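Local coordinates for RmpA (Streptococcus mutans, PDB 3BJV), which probably serves as the cytoplasmic IIA component of a sugar phosphotransferase system, passing on a phosphoryl group during the uptake of ascorbate, at residues L17-W22 against E87-T92; G63-H68 against K95-L100; A73-D78 against A102-S107; I120-L125 against A143-S148. All coordinates share one frame; numbering follows the deposited sequence.

Interaction 1 (L17-W22 against E87-T92)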
loop_
_atom_site.group_PDB
_atom_site.type_symbol
_atom_site.label_atom_id
_atom_site.label_comp_id
_atom_site.label_asym_id
_atom_site.label_seq_id
_atom_site.Cartn_x
_atom_site.Cartn_y
_atom_site.Cartn_z
ATOM N N LEU A 17 -18.265 18.824 0.998
ATOM C CA LEU A 17 -19.113 18.532 -0.136
ATOM C C LEU A 17 -20.173 17.532 0.245
ATOM O O LEU A 17 -20.007 16.795 1.182
ATOM C CB LEU A 17 -18.272 18.032 -1.333
ATOM C CG LEU A 17 -17.165 18.985 -1.846
ATOM C CD1 LEU A 17 -16.650 18.502 -3.192
ATOM C CD2 LEU A 17 -17.683 20.428 -1.971
ATOM N N THR A 18 -21.260 17.514 -0.502
ATOM C CA THR A 18 -22.362 16.601 -0.245
ATOM C C THR A 18 -22.505 15.653 -1.459
ATOM O O THR A 18 -22.580 16.126 -2.594
ATOM C CB THR A 18 -23.698 17.391 0.028
ATOM O OG1 THR A 18 -23.498 18.266 1.154
ATOM C CG2 THR A 18 -24.862 16.444 0.370
ATOM N N ALA A 19 -22.549 14.337 -1.192
ATOM C CA ALA A 19 -22.723 13.321 -2.206
ATOM C C ALA A 19 -23.879 12.453 -1.759
ATOM O O ALA A 19 -23.994 12.155 -0.581
ATOM C CB ALA A 19 -21.454 12.479 -2.332
ATOM N N LYS A 20 -24.738 12.018 -2.682
ATOM C CA LYS A 20 -25.864 11.185 -2.273
ATOM C C LYS A 20 -25.442 9.750 -2.246
ATOM O O LYS A 20 -26.030 8.936 -1.530
ATOM C CB LYS A 20 -27.076 11.365 -3.202
ATOM C CG LYS A 20 -27.929 12.596 -2.830
ATOM C CD LYS A 20 -28.819 13.059 -3.984
ATOM C CE LYS A 20 -29.818 14.109 -3.512
ATOM N NZ LYS A 20 -30.553 14.627 -4.687
ATOM N N ASP A 21 -24.426 9.414 -3.034
ATOM C CA ASP A 21 -24.060 7.996 -3.089
ATOM C C ASP A 21 -22.592 7.853 -3.401
ATOM O O ASP A 21 -21.873 8.863 -3.578
ATOM C CB ASP A 21 -24.952 7.251 -4.127
ATOM C CG ASP A 21 -24.753 7.770 -5.538
ATOM O OD1 ASP A 21 -23.622 8.121 -5.934
ATOM O OD2 ASP A 21 -25.721 7.846 -6.283
ATOM N N TRP A 22 -22.155 6.612 -3.498
ATOM C CA TRP A 22 -20.771 6.326 -3.701
ATOM C C TRP A 22 -20.223 6.771 -5.060
ATOM O O TRP A 22 -19.042 7.200 -5.145
ATOM C CB TRP A 22 -20.454 4.865 -3.392
ATOM C CG TRP A 22 -20.878 3.855 -4.415
ATOM C CD1 TRP A 22 -22.028 3.111 -4.400
ATOM C CD2 TRP A 22 -20.156 3.464 -5.617
ATOM N NE1 TRP A 22 -22.075 2.304 -5.516
ATOM C CE2 TRP A 22 -20.948 2.483 -6.272
ATOM C CE3 TRP A 22 -18.921 3.843 -6.192
ATOM C CZ2 TRP A 22 -20.538 1.845 -7.466
ATOM C CZ3 TRP A 22 -18.530 3.234 -7.387
ATOM C CH2 TRP A 22 -19.365 2.258 -8.030
ATOM N N GLU A 87 -21.761 14.159 5.183
ATOM C CA GLU A 87 -22.251 12.904 5.723
ATOM C C GLU A 87 -21.534 11.802 4.996
ATOM O O GLU A 87 -21.228 11.967 3.830
ATOM C CB GLU A 87 -23.707 12.767 5.376
ATOM C CG GLU A 87 -24.510 13.682 6.197
ATOM C CD GLU A 87 -25.671 14.220 5.437
ATOM O OE1 GLU A 87 -26.486 13.364 4.961
ATOM O OE2 GLU A 87 -25.728 15.496 5.328
ATOM N N PRO A 88 -21.262 10.677 5.677
ATOM C CA PRO A 88 -20.776 9.472 5.015
ATOM C C PRO A 88 -21.679 8.952 3.901
ATOM O O PRO A 88 -22.859 9.274 3.880
ATOM C CB PRO A 88 -20.674 8.444 6.165
ATOM C CG PRO A 88 -21.419 9.069 7.327
ATOM C CD PRO A 88 -21.300 10.530 7.142
ATOM N N VAL A 89 -21.097 8.230 2.942
ATOM C CA VAL A 89 -21.826 7.496 1.918
ATOM C C VAL A 89 -21.433 6.053 2.147
ATOM O O VAL A 89 -20.337 5.807 2.664
ATOM C CB VAL A 89 -21.430 7.903 0.416
ATOM C CG1 VAL A 89 -22.001 9.229 0.040
ATOM C CG2 VAL A 89 -19.914 7.898 0.193
ATOM N N THR A 90 -22.293 5.111 1.748
ATOM C CA THR A 90 -22.034 3.689 1.907
ATOM C C THR A 90 -21.567 3.091 0.588
ATOM O O THR A 90 -22.234 3.241 -0.425
ATOM C CB THR A 90 -23.280 2.953 2.411
ATOM O OG1 THR A 90 -23.842 3.655 3.540
ATOM C CG2 THR A 90 -22.921 1.555 2.857
ATOM N N PHE A 91 -20.399 2.476 0.574
ATOM C CA PHE A 91 -19.939 1.739 -0.623
ATOM C C PHE A 91 -20.572 0.335 -0.747
ATOM O O PHE A 91 -21.257 -0.116 0.171
ATOM C CB PHE A 91 -18.402 1.668 -0.665
ATOM C CG PHE A 91 -17.763 2.887 -1.275
ATOM C CD1 PHE A 91 -17.805 4.124 -0.621
ATOM C CD2 PHE A 91 -17.162 2.816 -2.530
ATOM C CE1 PHE A 91 -17.218 5.275 -1.210
ATOM C CE2 PHE A 91 -16.568 3.937 -3.112
ATOM C CZ PHE A 91 -16.598 5.174 -2.458
ATOM N N THR A 92 -20.361 -0.360 -1.860
ATOM C CA THR A 92 -21.136 -1.599 -2.138
ATOM C C THR A 92 -20.879 -2.743 -1.143
ATOM O O THR A 92 -21.750 -3.612 -0.982
ATOM C CB THR A 92 -21.026 -2.116 -3.623
ATOM O OG1 THR A 92 -19.681 -1.977 -4.118
ATOM C CG2 THR A 92 -21.952 -1.353 -4.532
HETATM O O HOH W 1 -23.870 4.794 -1.829
#

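Interaction 2 (G63-H68 against K95-L100)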
loop_
_atom_site.group_PDB
_atom_site.type_symbol
_atom_site.label_atom_id
_atom_site.label_comp_id
_atom_site.label_asym_id
_atom_site.label_seq_id
_atom_site.Cartn_x
_atom_site.Cartn_y
_atom_site.Cartn_z
ATOM N N GLY A 63 -13.936 4.838 7.217
ATOM C CA GLY A 63 -14.009 6.269 7.003
ATOM C C GLY A 63 -13.309 6.802 5.742
ATOM O O GLY A 63 -13.691 7.852 5.223
ATOM N N MET A 64 -12.287 6.134 5.232
ATOM C CA MET A 64 -11.599 6.697 4.074
ATOM C C MET A 64 -11.521 5.762 2.819
ATOM O O MET A 64 -11.573 4.529 2.934
ATOM C CB MET A 64 -10.216 7.239 4.485
ATOM C CG MET A 64 -9.134 6.176 4.728
ATOM S SD MET A 64 -8.493 5.348 3.215
ATOM C CE MET A 64 -7.280 6.548 2.666
ATOM N N ALA A 65 -11.419 6.371 1.643
ATOM C CA ALA A 65 -11.184 5.684 0.396
ATOM C C ALA A 65 -10.062 6.407 -0.347
ATOM O O ALA A 65 -9.978 7.633 -0.295
ATOM C CB ALA A 65 -12.456 5.691 -0.437
ATOM N N MET A 66 -9.200 5.652 -1.030
ATOM C CA MET A 66 -8.274 6.218 -2.020
ATOM C C MET A 66 -8.609 5.754 -3.441
ATOM O O MET A 66 -7.903 4.922 -3.998
ATOM C CB MET A 66 -6.805 5.914 -1.678
ATOM C CG MET A 66 -6.634 4.623 -1.021
ATOM S SD MET A 66 -4.919 4.151 -0.860
ATOM C CE MET A 66 -4.551 3.731 -2.603
ATOM N N PRO A 67 -9.680 6.310 -4.048
ATOM C CA PRO A 67 -10.134 5.827 -5.364
ATOM C C PRO A 67 -9.030 5.985 -6.442
ATOM O O PRO A 67 -8.368 7.044 -6.509
ATOM C CB PRO A 67 -11.310 6.751 -5.699
ATOM C CG PRO A 67 -11.598 7.549 -4.475
ATOM C CD PRO A 67 -10.422 7.496 -3.584
ATOM N N HIS A 68 -8.807 4.932 -7.216
ATOM C CA HIS A 68 -7.827 4.914 -8.309
ATOM C C HIS A 68 -8.127 3.783 -9.311
ATOM O O HIS A 68 -8.990 2.923 -9.085
ATOM C CB HIS A 68 -6.412 4.737 -7.789
ATOM C CG HIS A 68 -6.184 3.419 -7.130
ATOM N ND1 HIS A 68 -6.734 3.087 -5.909
ATOM C CD2 HIS A 68 -5.474 2.342 -7.526
ATOM C CE1 HIS A 68 -6.385 1.857 -5.586
ATOM N NE2 HIS A 68 -5.634 1.372 -6.562
ATOM N N LYS A 95 -19.280 -0.612 3.478
ATOM C CA LYS A 95 -18.331 0.271 4.160
ATOM C C LYS A 95 -18.708 1.750 4.022
ATOM O O LYS A 95 -19.075 2.234 2.942
ATOM C CB LYS A 95 -16.921 -0.020 3.687
ATOM C CG LYS A 95 -16.321 -1.262 4.319
ATOM C CD LYS A 95 -14.905 -1.579 3.767
ATOM C CE LYS A 95 -13.908 -2.000 4.896
ATOM N NZ LYS A 95 -13.676 -0.931 6.009
ATOM N N GLU A 96 -18.686 2.454 5.145
ATOM C CA GLU A 96 -18.969 3.891 5.151
ATOM C C GLU A 96 -17.724 4.761 4.918
ATOM O O GLU A 96 -16.634 4.418 5.395
ATOM C CB GLU A 96 -19.717 4.281 6.401
ATOM C CG GLU A 96 -21.218 4.018 6.247
ATOM C CD GLU A 96 -22.006 4.433 7.484
ATOM O OE1 GLU A 96 -22.815 5.408 7.409
ATOM O OE2 GLU A 96 -21.782 3.803 8.534
ATOM N N VAL A 97 -17.886 5.835 4.141
ATOM C CA VAL A 97 -16.775 6.720 3.769
ATOM C C VAL A 97 -17.167 8.141 3.928
ATOM O O VAL A 97 -18.248 8.531 3.509
ATOM C CB VAL A 97 -16.267 6.511 2.277
ATOM C CG1 VAL A 97 -15.223 7.527 1.920
ATOM C CG2 VAL A 97 -15.715 5.066 2.118
ATOM N N GLN A 98 -16.275 8.913 4.537
ATOM C CA GLN A 98 -16.446 10.347 4.633
ATOM C C GLN A 98 -15.300 11.187 4.048
ATOM O O GLN A 98 -15.462 12.361 3.796
ATOM C CB GLN A 98 -16.721 10.751 6.067
ATOM C CG GLN A 98 -17.494 12.044 6.078
ATOM C CD GLN A 98 -18.084 12.374 7.434
ATOM O OE1 GLN A 98 -18.824 13.355 7.567
ATOM N NE2 GLN A 98 -17.783 11.535 8.445
ATOM N N VAL A 99 -14.124 10.578 3.860
ATOM C CA VAL A 99 -12.966 11.289 3.292
ATOM C C VAL A 99 -12.453 10.535 2.067
ATOM O O VAL A 99 -12.234 9.325 2.135
ATOM C CB VAL A 99 -11.815 11.492 4.309
ATOM C CG1 VAL A 99 -10.748 12.413 3.739
ATOM C CG2 VAL A 99 -12.340 12.035 5.646
ATOM N N LEU A 100 -12.264 11.251 0.953
ATOM C CA LEU A 100 -11.754 10.617 -0.263
ATOM C C LEU A 100 -10.460 11.266 -0.749
ATOM O O LEU A 100 -10.383 12.478 -0.957
ATOM C CB LEU A 100 -12.817 10.519 -1.381
ATOM C CG LEU A 100 -14.106 9.857 -0.959
ATOM C CD1 LEU A 100 -15.172 10.923 -0.758
ATOM C CD2 LEU A 100 -14.542 8.905 -2.036
#

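Interaction 3 (A73-D78 against A102-S107)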
loop_
_atom_site.group_PDB
_atom_site.type_symbol
_atom_site.label_atom_id
_atom_site.label_comp_id
_atom_site.label_asym_id
_atom_site.label_seq_id
_atom_site.Cartn_x
_atom_site.Cartn_y
_atom_site.Cartn_z
ATOM N N ALA A 73 -5.461 3.422 -17.685
ATOM C CA ALA A 73 -6.802 4.029 -17.786
ATOM C C ALA A 73 -6.799 5.593 -17.768
ATOM O O ALA A 73 -7.737 6.203 -17.341
ATOM C CB ALA A 73 -7.717 3.458 -16.683
ATOM N N GLY A 74 -5.733 6.230 -18.224
ATOM C CA GLY A 74 -5.757 7.674 -18.474
ATOM C C GLY A 74 -5.037 8.584 -17.489
ATOM O O GLY A 74 -5.352 9.791 -17.430
ATOM N N VAL A 75 -4.060 8.066 -16.758
ATOM C CA VAL A 75 -3.209 8.921 -15.974
ATOM C C VAL A 75 -2.152 9.559 -16.900
ATOM O O VAL A 75 -1.481 8.826 -17.627
ATOM C CB VAL A 75 -2.532 8.154 -14.782
ATOM C CG1 VAL A 75 -1.541 9.075 -13.995
ATOM C CG2 VAL A 75 -3.624 7.509 -13.836
ATOM N N GLN A 76 -2.052 10.904 -16.873
ATOM C CA GLN A 76 -1.040 11.694 -17.548
ATOM C C GLN A 76 0.076 11.983 -16.616
ATOM O O GLN A 76 1.221 11.995 -16.988
ATOM C CB GLN A 76 -1.565 13.067 -17.958
ATOM C CG GLN A 76 -2.929 13.080 -18.660
ATOM C CD GLN A 76 -2.805 12.887 -20.125
ATOM O OE1 GLN A 76 -2.047 12.015 -20.589
ATOM N NE2 GLN A 76 -3.543 13.691 -20.895
ATOM N N ARG A 77 -0.262 12.296 -15.384
ATOM C CA ARG A 77 0.789 12.551 -14.432
ATOM C C ARG A 77 0.348 12.223 -13.008
ATOM O O ARG A 77 -0.860 12.099 -12.738
ATOM C CB ARG A 77 1.277 14.000 -14.565
ATOM C CG ARG A 77 0.254 15.012 -14.211
ATOM C CD ARG A 77 0.893 16.374 -14.270
ATOM N NE ARG A 77 0.219 17.278 -13.337
ATOM C CZ ARG A 77 -0.685 18.174 -13.723
ATOM N NH1 ARG A 77 -1.001 18.281 -15.045
ATOM N NH2 ARG A 77 -1.242 18.970 -12.798
ATOM N N ASP A 78 1.352 12.056 -12.135
ATOM C CA ASP A 78 1.149 11.672 -10.712
ATOM C C ASP A 78 0.419 12.809 -9.969
ATOM O O ASP A 78 0.769 13.949 -10.115
ATOM C CB ASP A 78 2.491 11.379 -10.032
ATOM C CG ASP A 78 3.118 10.135 -10.527
ATOM O OD1 ASP A 78 2.515 9.024 -10.438
ATOM O OD2 ASP A 78 4.230 10.253 -11.045
ATOM N N ALA A 102 -8.230 10.687 -3.815
ATOM C CA ALA A 102 -8.008 10.083 -5.124
ATOM C C ALA A 102 -6.548 10.161 -5.495
ATOM O O ALA A 102 -5.844 11.107 -5.176
ATOM C CB ALA A 102 -8.810 10.739 -6.151
ATOM N N LEU A 103 -6.111 9.158 -6.212
ATOM C CA LEU A 103 -4.725 8.922 -6.406
ATOM C C LEU A 103 -4.563 8.761 -7.898
ATOM O O LEU A 103 -5.279 7.923 -8.493
ATOM C CB LEU A 103 -4.417 7.585 -5.686
ATOM C CG LEU A 103 -3.147 6.743 -5.891
ATOM C CD1 LEU A 103 -1.913 7.676 -6.141
ATOM C CD2 LEU A 103 -2.950 5.903 -4.624
ATOM N N ALA A 104 -3.643 9.511 -8.509
ATOM C CA ALA A 104 -3.157 9.169 -9.859
ATOM C C ALA A 104 -1.665 8.865 -9.889
ATOM O O ALA A 104 -0.853 9.797 -9.696
ATOM C CB ALA A 104 -3.481 10.284 -10.863
ATOM N N ALA A 105 -1.311 7.602 -10.166
ATOM C CA ALA A 105 0.082 7.142 -10.236
ATOM C C ALA A 105 0.474 6.676 -11.639
ATOM O O ALA A 105 -0.270 5.946 -12.289
ATOM C CB ALA A 105 0.348 5.989 -9.210
ATOM N N THR A 106 1.654 7.059 -12.097
ATOM C CA THR A 106 2.067 6.697 -13.463
ATOM C C THR A 106 2.609 5.253 -13.601
ATOM O O THR A 106 2.841 4.764 -14.724
ATOM C CB THR A 106 3.063 7.704 -14.038
ATOM O OG1 THR A 106 4.139 7.892 -13.102
ATOM C CG2 THR A 106 2.356 9.048 -14.363
ATOM N N SER A 107 2.776 4.569 -12.472
ATOM C CA SER A 107 3.227 3.176 -12.451
ATOM C C SER A 107 2.898 2.571 -11.092
ATOM O O SER A 107 2.789 3.313 -10.097
ATOM C CB SER A 107 4.723 3.088 -12.689
ATOM O OG SER A 107 5.427 3.399 -11.503
#

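Interaction 4 (I120-L125 against A143-S148)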
loop_
_atom_site.group_PDB
_atom_site.type_symbol
_atom_site.label_atom_id
_atom_site.label_comp_id
_atom_site.label_asym_id
_atom_site.label_seq_id
_atom_site.Cartn_x
_atom_site.Cartn_y
_atom_site.Cartn_z
ATOM N N ILE A 120 -0.836 6.851 4.151
ATOM C CA ILE A 120 -0.976 6.233 5.444
ATOM C C ILE A 120 -0.437 7.099 6.610
ATOM O O ILE A 120 -1.096 7.186 7.665
ATOM C CB ILE A 120 -0.658 4.665 5.500
ATOM C CG1 ILE A 120 0.788 4.317 5.379
ATOM C CG2 ILE A 120 -1.457 3.837 4.425
ATOM C CD1 ILE A 120 0.886 2.930 4.563
ATOM N N ALA A 121 0.667 7.816 6.372
ATOM C CA ALA A 121 1.155 8.867 7.309
ATOM C C ALA A 121 0.068 9.889 7.709
ATOM O O ALA A 121 -0.111 10.180 8.879
ATOM C CB ALA A 121 2.371 9.608 6.708
ATOM N N LEU A 122 -0.634 10.440 6.720
ATOM C CA LEU A 122 -1.741 11.395 6.967
ATOM C C LEU A 122 -2.828 10.796 7.874
ATOM O O LEU A 122 -3.169 11.386 8.928
ATOM C CB LEU A 122 -2.325 11.862 5.629
ATOM C CG LEU A 122 -3.475 12.854 5.674
ATOM C CD1 LEU A 122 -3.034 14.155 6.403
ATOM C CD2 LEU A 122 -3.931 13.180 4.206
ATOM N N PHE A 123 -3.318 9.602 7.495
ATOM C CA PHE A 123 -4.401 8.959 8.172
ATOM C C PHE A 123 -4.035 8.324 9.500
ATOM O O PHE A 123 -4.905 8.036 10.288
ATOM C CB PHE A 123 -5.113 7.986 7.241
ATOM C CG PHE A 123 -5.945 8.678 6.222
ATOM C CD1 PHE A 123 -7.212 9.178 6.561
ATOM C CD2 PHE A 123 -5.462 8.873 4.921
ATOM C CE1 PHE A 123 -7.976 9.849 5.615
ATOM C CE2 PHE A 123 -6.223 9.544 3.965
ATOM C CZ PHE A 123 -7.488 10.039 4.313
ATOM N N GLU A 124 -2.756 8.140 9.778
ATOM C CA GLU A 124 -2.368 7.691 11.127
ATOM C C GLU A 124 -2.138 8.788 12.182
ATOM O O GLU A 124 -1.695 8.488 13.292
ATOM C CB GLU A 124 -1.152 6.780 11.052
ATOM C CG GLU A 124 -1.488 5.456 10.341
ATOM C CD GLU A 124 -0.346 4.490 10.357
ATOM O OE1 GLU A 124 0.799 4.888 10.738
ATOM O OE2 GLU A 124 -0.605 3.332 9.981
ATOM N N LEU A 125 -2.364 10.051 11.839
ATOM C CA LEU A 125 -2.363 11.103 12.851
ATOM C C LEU A 125 -3.515 10.809 13.808
ATOM O O LEU A 125 -4.467 10.096 13.436
ATOM C CB LEU A 125 -2.590 12.445 12.182
ATOM C CG LEU A 125 -1.410 12.867 11.345
ATOM C CD1 LEU A 125 -1.731 14.150 10.565
ATOM C CD2 LEU A 125 -0.170 13.001 12.222
ATOM N N ALA A 143 -1.626 21.940 6.850
ATOM C CA ALA A 143 -0.971 21.879 8.172
ATOM C C ALA A 143 -0.923 20.419 8.702
ATOM O O ALA A 143 0.142 19.953 9.144
ATOM C CB ALA A 143 -1.608 22.842 9.177
ATOM N N MET A 144 -2.028 19.686 8.589
ATOM C CA MET A 144 -2.003 18.233 8.835
ATOM C C MET A 144 -0.994 17.424 8.020
ATOM O O MET A 144 -0.349 16.529 8.547
ATOM C CB MET A 144 -3.380 17.621 8.646
ATOM C CG MET A 144 -4.331 17.997 9.767
ATOM S SD MET A 144 -5.964 17.251 9.574
ATOM C CE MET A 144 -5.648 15.493 9.783
ATOM N N VAL A 145 -0.844 17.744 6.736
ATOM C CA VAL A 145 0.135 17.062 5.912
ATOM C C VAL A 145 1.538 17.295 6.457
ATOM O O VAL A 145 2.317 16.351 6.548
ATOM C CB VAL A 145 0.042 17.456 4.426
ATOM C CG1 VAL A 145 1.277 16.989 3.661
ATOM C CG2 VAL A 145 -1.258 16.907 3.791
ATOM N N GLU A 146 1.848 18.539 6.854
ATOM C CA GLU A 146 3.134 18.832 7.497
ATOM C C GLU A 146 3.405 17.930 8.716
ATOM O O GLU A 146 4.474 17.359 8.867
ATOM C CB GLU A 146 3.188 20.310 7.935
ATOM C CG GLU A 146 3.156 21.267 6.779
ATOM C CD GLU A 146 4.333 21.014 5.899
ATOM O OE1 GLU A 146 5.443 20.812 6.488
ATOM O OE2 GLU A 146 4.151 20.968 4.644
ATOM N N GLU A 147 2.416 17.842 9.588
ATOM C CA GLU A 147 2.514 17.081 10.810
ATOM C C GLU A 147 2.723 15.563 10.563
ATOM O O GLU A 147 3.200 14.858 11.437
ATOM C CB GLU A 147 1.235 17.366 11.592
ATOM C CG GLU A 147 1.041 16.645 12.911
ATOM C CD GLU A 147 -0.409 16.751 13.442
ATOM O OE1 GLU A 147 -0.735 15.911 14.322
ATOM O OE2 GLU A 147 -1.202 17.652 12.992
ATOM N N SER A 148 2.362 15.066 9.385
ATOM C CA SER A 148 2.490 13.653 9.037
ATOM C C SER A 148 3.925 13.304 8.702
ATOM O O SER A 148 4.300 12.145 8.667
ATOM C CB SER A 148 1.604 13.311 7.838
ATOM O OG SER A 148 2.110 13.854 6.606
#

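Interaction 1 (L17-W22 against E87-T92)
Trp22 and Phe91 meet where the first turn of helix 22-36 settles over the loop that follows strand 88-90, at one end of the alpha/beta sandwich. This aromatic half is the close-packed one. Trp22 CB sits over the middle of the Phe91 ring, 3.7 Å from its centroid and 2° off the normal, a CH-pi contact centred on the ring. The indole lies oblique to the phenyl, its five-membered ring inclined by 38°, and Trp22 CE3 reaches Phe91 CE2 at 3.9 Å. With CG lodged between the backbone N and the carbonyl carbon (chi1 76°), the indole passes alongside Phe91 to Thr92, Trp22 NE1 lying 3.8 Å from the methyl CG2 of Thr92. Helix 42-54 lends Thr51 and Glu52 to the indole, while Pro56, Tyr58, Ile59 and Val97 pack on Phe91.

Toward Ala19 less surface is buried, and the exposed Lys20, Asp21 and Thr90 point away from the opposing segment. Val89 directs CG1 at the 19-21 backbone, 4.1 Å from Ala19 CB and 3.6 Å from Asp21 O, with Ala25 of the helix also against it. Asp21 is the N-cap, its OD1 accepting from Glu24 N. No direct hydrogen bond joins the two segments; a water bridges them instead, accepting from Trp22 N at 3.0 Å and donating to Thr90 O at 2.7 Å.

Interaction 2 (G63-H68 against K95-L100)
A parallel pairing interrupted by a beta bulge joins strand 63-65 to strand 96-104: Gly63 lies beside Val97, but Met64 already faces Val99, so Gln98 is the extra residue. The carbonyl of Gly63 takes up the irregularity by accepting two amides. Val99 N arrives nearly along the C=O axis at 3.1 Å from Gly63 O, whereas Gln98 N, 2.9 Å from the same Gly63 O, approaches at a C=O...N angle of 134° and tilted from the carbonyl plane. Before the bulge Gly63 N gives a longer bond to Glu96 O, 3.3 Å. Beyond it Ala65 N donates to Val99 O at 3.1 Å, a nearly straight approach to that carbonyl. Gly63 adopts a positive phi (89°), at which a side chain would press on the preceding carbonyl.

Ala65 CB touches two methyls on one side, Val97 CG1 at 4.1 Å and Leu100 CD2; the latter also touches Pro67 CG at 4.1 Å, the proline and leucine side chains crossing at about a right angle. Past the strand the chain runs Met66-Pro67-His68, and His68 ND1 donates in its ring plane to Met66 O at 2.9 Å, which helps to set the imidazole's rotation. His68 ends an Ala-Met-Pro-His run and is probably the phosphate-accepting histidine, as in relatives of this IIA family.

Around the paired strands, Met64 and Val99 turn to helices 108-123 and 128-133, Leu100 packs on strand 79-85, and His68 meets His111 of helix 108-123, Tyr57, and Thr112 of the second subunit.

Interaction 3 (A73-D78 against A102-S107)
Asp78 and Thr106 join the loop leading into strand 79-85 to the turn between strand 96-104 and helix 108-123, at one end of the central sheet of the alpha/beta sandwich. The hydrogen bonds are carried by one carboxylate. Its OD1 takes the backbone Thr106 N at 2.7 Å and its OD2 takes the hydroxyl Thr106 OG1 at 3.1 Å. Both donors come on the syn sides of their oxygens, and both stand out of the carboxylate plane, by 34° and 28° respectively. Two bonds to one residue hold the carboxylate against rotation. Thr106 contributes because its OG1 lies between the backbone N and the carbonyl carbon (chi1 51°), next to its own N-H, while its methyl CG2 is directed at the 73-78 loop.

Backbone contact is close here too: Asp78 CA approaches Ala104 O at 2.9 Å, a CA-H...O contact so short that its exact length is doubtful.

Apolar packing centres on Val75. Its CG1 is 3.9 Å from Ala104 CB, and the same Val75 methyl is 3.9 Å from Thr106 CG2, so one branch of the valine touches both the strand residue Ala104 and Thr106 in the turn. Tyr43 of helix 42-54 packs on Val75 as well, and Val39 reaches Ala104. Ser107 then begins the helix as its N-cap, with OG bound to Ile110 N. Across the two segments, Ala104 CB also touches the carbonyl of the loop, lying 3.7 Å from Arg77 O.

Interaction 4 (I120-L125 against A143-S148)
Leu125 and Ser148 meet the opposing chain where the C-terminal ends of helices 108-123 and 138-147 pack together in a helical layer of the alpha/beta fold. Leu125 fits its branched end against the last turn of helix 138-147: CD1 comes 3.4 Å from Met144 O and also faces Met144 CE, while CD2 lies alongside the extended Glu147 chain, 3.6 Å from its OE1. Ser148 takes the other end of the contact, its CB 3.7 Å from Ala121 O and 3.9 Å from Ala121 CB. Next to them Leu122, whose CG stands opposite the backbone N (chi1 -180°), carries CD1 to Met144 CB, 4.1 Å away, and Val145 CG2, 4.2 Å away. The contact is van der Waals packing of methyl and methylene groups, in part against carbonyl oxygens, and no hydrogen bond crosses it.

A second shell positions these groups. Glu147 forms a salt bridge with Arg131 of helix 128-133, a residue that also touches Leu125. Leu132 of the same helix backs Met144, and Leu101 of strand 96-104 lies against Leu122. On the remote side, Glu124 hydrogen-bonds Tyr153 of the second subunit, and Ile120 packs on Ile120 of that subunit. Within segment 143-148, Val145 O accepts Ser148 N at 3.1 Å and is also approached in its carbonyl plane by Ser148 OG.

Overall arrangement
From the N terminus, the loop after strand 13-17 opens interaction 1, which closes 65 residues later at strand 88-90. Inside that span lie the first segments of interactions 2 and 3, whose partners on strand 96-104 come after it, so interactions 1, 2 and 3 all cross one another. Strand 96-104 is common ground: interaction 1 joins it through the Val89-Val97 pairing, and interactions 2 and 3 meet where Pro67 O pairs with Leu103 N. Interaction 4 follows in series, closing over 17 intervening residues, most of them helical. It reaches interaction 2 where Phe123 touches Met64 and Val99, tying the C-terminal helices to the sheet.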